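Local coordinates for acyl-CoA dehydrogenase (Thermus thermophilus, PDB 2Z1Q), which probably oxidises saturated acyl-CoA thioesters to their 2,3-dehydroacyl-CoA products, using a bound FAD as cofactor, at residues E17-V22 against A495-R500; K6-G11 against V324-E329. All coordinates share one frame; numbering follows the deposited sequence.

Contact 1: E17-V22 against A495-R500; sequences EVPERV and ALLRAR
Pro19 and Val22 meet Leu497 in an apolar contact that packs the irregular N-terminal segment 17-22 against helix 476-502, in the all-helical C-terminal part of an acyl-CoA dehydrogenase fold. It illustrates how an irregular chain end can pack on a helical body around one projecting side chain. No hydrogen bond joins 17-22 to 495-500. Leu497 reaches out from the helix toward the loop, its CG anti to the carbonyl carbon and CD1 carried outward by an extended second torsion (chi2 180°). Pro19 and Val22 both turn their CB atoms toward the helix, while Glu20 and Arg21 between them turn theirs away. The side chain of Val22 lies across that of Leu497 at about a right angle, with Val22 CG2 4.2 Å from Leu497 CB. Arg322 of helix 300-331 touches both Pro19 and Val22, and Arg498, next to Leu497, directs its guanidinium away from 17-22 to salt bridges with Glu26, further along the same loop, and Glu317 of helix 300-331. The methyl Leu497 CD1 is thus shared by two neighbours: it stands 3.8 Å from Val22 CG1 and, tighter than usual van der Waals contact, 3.3 Å from Pro19 CG.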
loop_
_atom_site.group_PDB
_atom_site.type_symbol
_atom_site.label_atom_id
_atom_site.label_comp_id
_atom_site.label_asym_id
_atom_site.label_seq_id
_atom_site.Cartn_x
_atom_site.Cartn_y
_atom_site.Cartn_z
ATOM N N GLU B 17 25.998 -4.683 23.180
ATOM C CA GLU B 17 25.695 -5.689 24.191
ATOM C C GLU B 17 24.228 -6.082 24.187
ATOM O O GLU B 17 23.395 -5.417 23.578
ATOM C CB GLU B 17 26.083 -5.180 25.577
ATOM C CG GLU B 17 27.579 -5.040 25.768
ATOM C CD GLU B 17 27.945 -4.596 27.168
ATOM O OE1 GLU B 17 29.152 -4.430 27.440
ATOM O OE2 GLU B 17 27.024 -4.413 27.994
ATOM N N VAL B 18 23.925 -7.179 24.869
ATOM C CA VAL B 18 22.559 -7.672 24.965
ATOM C C VAL B 18 21.917 -7.033 26.188
ATOM O O VAL B 18 22.546 -6.905 27.234
ATOM C CB VAL B 18 22.535 -9.210 25.118
ATOM C CG1 VAL B 18 21.104 -9.695 25.298
ATOM C CG2 VAL B 18 23.169 -9.859 23.898
ATOM N N PRO B 19 20.654 -6.604 26.064
ATOM C CA PRO B 19 19.954 -5.975 27.187
ATOM C C PRO B 19 19.658 -6.955 28.323
ATOM O O PRO B 19 19.283 -8.100 28.082
ATOM C CB PRO B 19 18.691 -5.430 26.527
ATOM C CG PRO B 19 18.433 -6.423 25.438
ATOM C CD PRO B 19 19.806 -6.628 24.861
ATOM N N GLU B 20 19.826 -6.498 29.561
ATOM C CA GLU B 20 19.578 -7.344 30.727
ATOM C C GLU B 20 18.090 -7.507 30.983
ATOM O O GLU B 20 17.655 -8.458 31.635
ATOM C CB GLU B 20 20.256 -6.755 31.966
ATOM C CG GLU B 20 21.753 -7.027 32.047
ATOM C CD GLU B 20 22.384 -6.436 33.294
ATOM O OE1 GLU B 20 21.700 -6.390 34.340
ATOM O OE2 GLU B 20 23.564 -6.028 33.235
ATOM N N ARG B 21 17.308 -6.570 30.468
ATOM C CA ARG B 21 15.868 -6.626 30.635
ATOM C C ARG B 21 15.190 -5.709 29.630
ATOM O O ARG B 21 15.814 -4.786 29.091
ATOM C CB ARG B 21 15.481 -6.214 32.061
ATOM C CG ARG B 21 16.006 -4.846 32.486
ATOM C CD ARG B 21 15.477 -4.434 33.857
ATOM N NE ARG B 21 16.027 -3.154 34.302
ATOM C CZ ARG B 21 17.301 -2.953 34.625
ATOM N NH1 ARG B 21 17.704 -1.751 35.019
ATOM N NH2 ARG B 21 18.174 -3.949 34.557
ATOM N N VAL B 22 13.913 -5.978 29.373
ATOM C CA VAL B 22 13.125 -5.173 28.455
ATOM C C VAL B 22 11.737 -4.950 29.040
ATOM O O VAL B 22 11.143 -5.859 29.610
ATOM C CB VAL B 22 12.978 -5.853 27.062
ATOM C CG1 VAL B 22 14.327 -5.948 26.379
ATOM C CG2 VAL B 22 12.361 -7.227 27.210
ATOM N N ALA B 495 11.392 -8.547 20.119
ATOM C CA ALA B 495 10.306 -9.516 20.010
ATOM C C ALA B 495 10.690 -10.868 20.631
ATOM O O ALA B 495 9.852 -11.538 21.241
ATOM C CB ALA B 495 9.933 -9.720 18.565
ATOM N N LEU B 496 11.954 -11.254 20.457
ATOM C CA LEU B 496 12.452 -12.530 20.975
ATOM C C LEU B 496 12.597 -12.536 22.489
ATOM O O LEU B 496 12.163 -13.473 23.155
ATOM C CB LEU B 496 13.796 -12.873 20.323
ATOM C CG LEU B 496 13.776 -13.950 19.231
ATOM C CD1 LEU B 496 14.967 -13.773 18.302
ATOM C CD2 LEU B 496 13.787 -15.337 19.873
ATOM N N LEU B 497 13.208 -11.489 23.030
ATOM C CA LEU B 497 13.393 -11.402 24.473
ATOM C C LEU B 497 12.059 -11.407 25.202
ATOM O O LEU B 497 11.958 -11.933 26.306
ATOM C CB LEU B 497 14.179 -10.142 24.833
ATOM C CG LEU B 497 15.615 -10.093 24.306
ATOM C CD1 LEU B 497 16.282 -8.801 24.731
ATOM C CD2 LEU B 497 16.392 -11.284 24.834
ATOM N N ARG B 498 11.031 -10.826 24.591
ATOM C CA ARG B 498 9.718 -10.793 25.225
ATOM C C ARG B 498 9.063 -12.172 25.138
ATOM O O ARG B 498 8.392 -12.604 26.075
ATOM C CB ARG B 498 8.822 -9.732 24.568
ATOM C CG ARG B 498 7.353 -9.737 25.034
ATOM C CD ARG B 498 6.509 -8.709 24.274
ATOM N NE ARG B 498 5.082 -8.799 24.597
ATOM C CZ ARG B 498 4.118 -8.131 23.962
ATOM N NH1 ARG B 498 2.852 -8.286 24.340
ATOM N NH2 ARG B 498 4.409 -7.315 22.950
ATOM N N ALA B 499 9.267 -12.863 24.020
ATOM C CA ALA B 499 8.682 -14.183 23.832
ATOM C C ALA B 499 9.167 -15.181 24.898
ATOM O O ALA B 499 8.435 -16.093 25.283
ATOM C CB ALA B 499 9.009 -14.711 22.440
ATOM N N ARG B 500 10.407 -14.988 25.354
ATOM C CA ARG B 500 11.021 -15.846 26.372
ATOM C C ARG B 500 10.319 -15.706 27.720
ATOM O O ARG B 500 10.127 -16.688 28.437
ATOM C CB ARG B 500 12.512 -15.496 26.521
ATOM C CG ARG B 500 13.359 -15.864 25.303
ATOM C CD ARG B 500 13.414 -17.374 25.106
ATOM N NE ARG B 500 13.480 -17.768 23.699
ATOM C CZ ARG B 500 14.498 -17.509 22.884
ATOM N NH1 ARG B 500 14.451 -17.915 21.621
ATOM N NH2 ARG B 500 15.562 -16.855 23.326
#

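Contact 2: K6-G11 against V324-E329; sequences KLWQKG and VGLIDE
Trp8 and Gln9, on a short turn of helical backbone without regular helical bonds, face Leu326 and Glu329 on helix 300-331. The two helix residues are three positions apart and so project from the same side of the helix, one offering a methyl group and the other a carboxylate. Leu326 CD2 is the apolar end: it lies 4.5 Å from Trp8 CZ3, approaching the indole obliquely, and 4.4 Å from the carbonyl oxygen Gln9 O. That oxygen also accepts a hydrogen bond from the hydroxyl of Tyr347, so it has a polar partner although it lies beside a leucine methyl.

The indole owes its position to a chi1 of 64°, which places CG between the backbone N and the carbonyl carbon, and Gln9 then folds over the ring. Gln9 CG sits 3.6 Å above one face of the Trp8 ring, offset toward the rim. Gln9 and Glu329 both have CG anti to the carbonyl carbon and run on extended, one from the turn (chi2 -172°) and one from the helix, which brings amide and carboxylate toward each other. The two side chains cross at about a right angle, the amide plane of Gln9 turned 77° from the carboxylate plane of Glu329. Gln9 OE1 and Glu329 OE2 are 3.9 Å apart, two oxygens with no hydrogen bond between them; Arg21 NH1 lies near both and forms a long, weak ion pair with Glu329, which probably eases the meeting of like atoms. Asp328, one residue earlier, leads away to the backbone N of Val91 at the start of helix 90-99. Taken together, this is an irregular N-terminal extension laid on a long helix of the acyl-CoA dehydrogenase C-terminal bundle, away from the FAD site.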
loop_
_atom_site.group_PDB
_atom_site.type_symbol
_atom_site.label_atom_id
_atom_site.label_comp_id
_atom_site.label_asym_id
_atom_site.label_seq_id
_atom_site.Cartn_x
_atom_site.Cartn_y
_atom_site.Cartn_z
ATOM N N LYS B 6 25.067 2.065 32.369
ATOM C CA LYS B 6 25.559 0.812 31.802
ATOM C C LYS B 6 25.858 0.952 30.315
ATOM O O LYS B 6 25.558 1.975 29.704
ATOM C CB LYS B 6 24.546 -0.314 32.027
ATOM C CG LYS B 6 24.324 -0.672 33.492
ATOM C CD LYS B 6 23.514 -1.954 33.627
ATOM C CE LYS B 6 23.290 -2.342 35.085
ATOM N NZ LYS B 6 22.413 -1.377 35.808
ATOM N N LEU B 7 26.450 -0.083 29.732
ATOM C CA LEU B 7 26.799 -0.046 28.323
ATOM C C LEU B 7 25.589 -0.254 27.419
ATOM O O LEU B 7 25.401 0.478 26.444
ATOM C CB LEU B 7 27.865 -1.106 28.025
ATOM C CG LEU B 7 28.536 -1.077 26.650
ATOM C CD1 LEU B 7 27.578 -1.555 25.569
ATOM C CD2 LEU B 7 29.029 0.337 26.373
ATOM N N TRP B 8 24.768 -1.247 27.745
ATOM C CA TRP B 8 23.595 -1.543 26.935
ATOM C C TRP B 8 22.443 -0.571 27.163
ATOM O O TRP B 8 21.686 -0.275 26.241
ATOM C CB TRP B 8 23.109 -2.973 27.202
ATOM C CG TRP B 8 22.624 -3.197 28.602
ATOM C CD1 TRP B 8 23.387 -3.451 29.704
ATOM C CD2 TRP B 8 21.265 -3.140 29.057
ATOM N NE1 TRP B 8 22.588 -3.556 30.819
ATOM C CE2 TRP B 8 21.282 -3.368 30.450
ATOM C CE3 TRP B 8 20.036 -2.914 28.423
ATOM C CZ2 TRP B 8 20.116 -3.379 31.221
ATOM C CZ3 TRP B 8 18.875 -2.924 29.192
ATOM C CH2 TRP B 8 18.926 -3.155 30.578
ATOM N N GLN B 9 22.307 -0.083 28.393
ATOM C CA GLN B 9 21.232 0.851 28.721
ATOM C C GLN B 9 21.273 2.116 27.877
ATOM O O GLN B 9 20.236 2.602 27.435
ATOM C CB GLN B 9 21.278 1.239 30.205
ATOM C CG GLN B 9 20.646 0.210 31.124
ATOM C CD GLN B 9 20.523 0.691 32.559
ATOM O OE1 GLN B 9 19.805 0.091 33.359
ATOM N NE2 GLN B 9 21.224 1.772 32.893
ATOM N N LYS B 10 22.475 2.644 27.664
ATOM C CA LYS B 10 22.662 3.861 26.879
ATOM C C LYS B 10 21.983 3.749 25.516
ATOM O O LYS B 10 21.695 2.649 25.044
ATOM C CB LYS B 10 24.161 4.149 26.684
ATOM C CG LYS B 10 24.946 4.354 27.980
ATOM C CD LYS B 10 26.372 4.835 27.718
ATOM C CE LYS B 10 27.106 5.132 29.025
ATOM N NZ LYS B 10 28.423 5.800 28.807
ATOM N N GLY B 11 21.724 4.891 24.888
ATOM C CA GLY B 11 21.087 4.885 23.584
ATOM C C GLY B 11 21.944 4.177 22.553
ATOM O O GLY B 11 23.060 4.604 22.269
ATOM N N VAL B 324 10.043 2.880 25.110
ATOM C CA VAL B 324 9.474 3.780 26.122
ATOM C C VAL B 324 9.914 3.359 27.523
ATOM O O VAL B 324 10.143 4.201 28.392
ATOM C CB VAL B 324 7.915 3.807 26.043
ATOM C CG1 VAL B 324 7.349 4.829 27.024
ATOM C CG2 VAL B 324 7.482 4.174 24.635
ATOM N N GLY B 325 10.044 2.051 27.726
ATOM C CA GLY B 325 10.488 1.546 29.012
ATOM C C GLY B 325 11.870 2.073 29.341
ATOM O O GLY B 325 12.152 2.393 30.492
ATOM N N LEU B 326 12.737 2.172 28.333
ATOM C CA LEU B 326 14.095 2.687 28.530
ATOM C C LEU B 326 14.058 4.164 28.896
ATOM O O LEU B 326 14.720 4.602 29.841
ATOM C CB LEU B 326 14.930 2.491 27.266
ATOM C CG LEU B 326 15.346 1.051 26.945
ATOM C CD1 LEU B 326 15.877 0.949 25.526
ATOM C CD2 LEU B 326 16.399 0.600 27.944
ATOM N N ILE B 327 13.278 4.929 28.143
ATOM C CA ILE B 327 13.155 6.351 28.387
ATOM C C ILE B 327 12.694 6.615 29.823
ATOM O O ILE B 327 13.261 7.456 30.524
ATOM C CB ILE B 327 12.150 6.982 27.398
ATOM C CG1 ILE B 327 12.688 6.845 25.970
ATOM C CG2 ILE B 327 11.903 8.431 27.748
ATOM C CD1 ILE B 327 11.678 7.183 24.882
ATOM N N ASP B 328 11.671 5.891 30.258
ATOM C CA ASP B 328 11.153 6.074 31.602
ATOM C C ASP B 328 12.203 5.882 32.690
ATOM O O ASP B 328 12.292 6.703 33.609
ATOM C CB ASP B 328 9.947 5.156 31.829
ATOM C CG ASP B 328 8.643 5.805 31.393
ATOM O OD1 ASP B 328 7.615 5.104 31.283
ATOM O OD2 ASP B 328 8.652 7.034 31.167
ATOM N N GLU B 329 13.004 4.824 32.588
ATOM C CA GLU B 329 14.045 4.573 33.580
ATOM C C GLU B 329 15.072 5.700 33.579
ATOM O O GLU B 329 15.501 6.165 34.631
ATOM C CB GLU B 329 14.746 3.241 33.315
ATOM C CG GLU B 329 13.890 2.015 33.595
ATOM C CD GLU B 329 14.715 0.742 33.699
ATOM O OE1 GLU B 329 14.120 -0.351 33.823
ATOM O OE2 GLU B 329 15.962 0.839 33.665
#

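Overall arrangement
Contacts 1 and 2 show one N-terminal extension, ahead of helix 30-54, laid over two helices of the C-terminal part. Their centres are 13 Å apart on the same side of the chain's centre. Along the chain the segments interleave: 6-11, 17-22, 324-329, 495-500. The extension therefore bridges helix 300-331 and helix 476-502, which also meet directly, Arg498 of one bonding Glu317 of the other. Its own two segments also touch: Pro19 CA comes within 3.3 Å of Trp8 CE3, and Glu17 OE2 within 3.4 Å of Leu7 CB. Across the contacts, Arg21 of 17-22 makes a long, weak ion pair with Glu329 of 324-329, tying contact 1's loop segment to contact 2's helix.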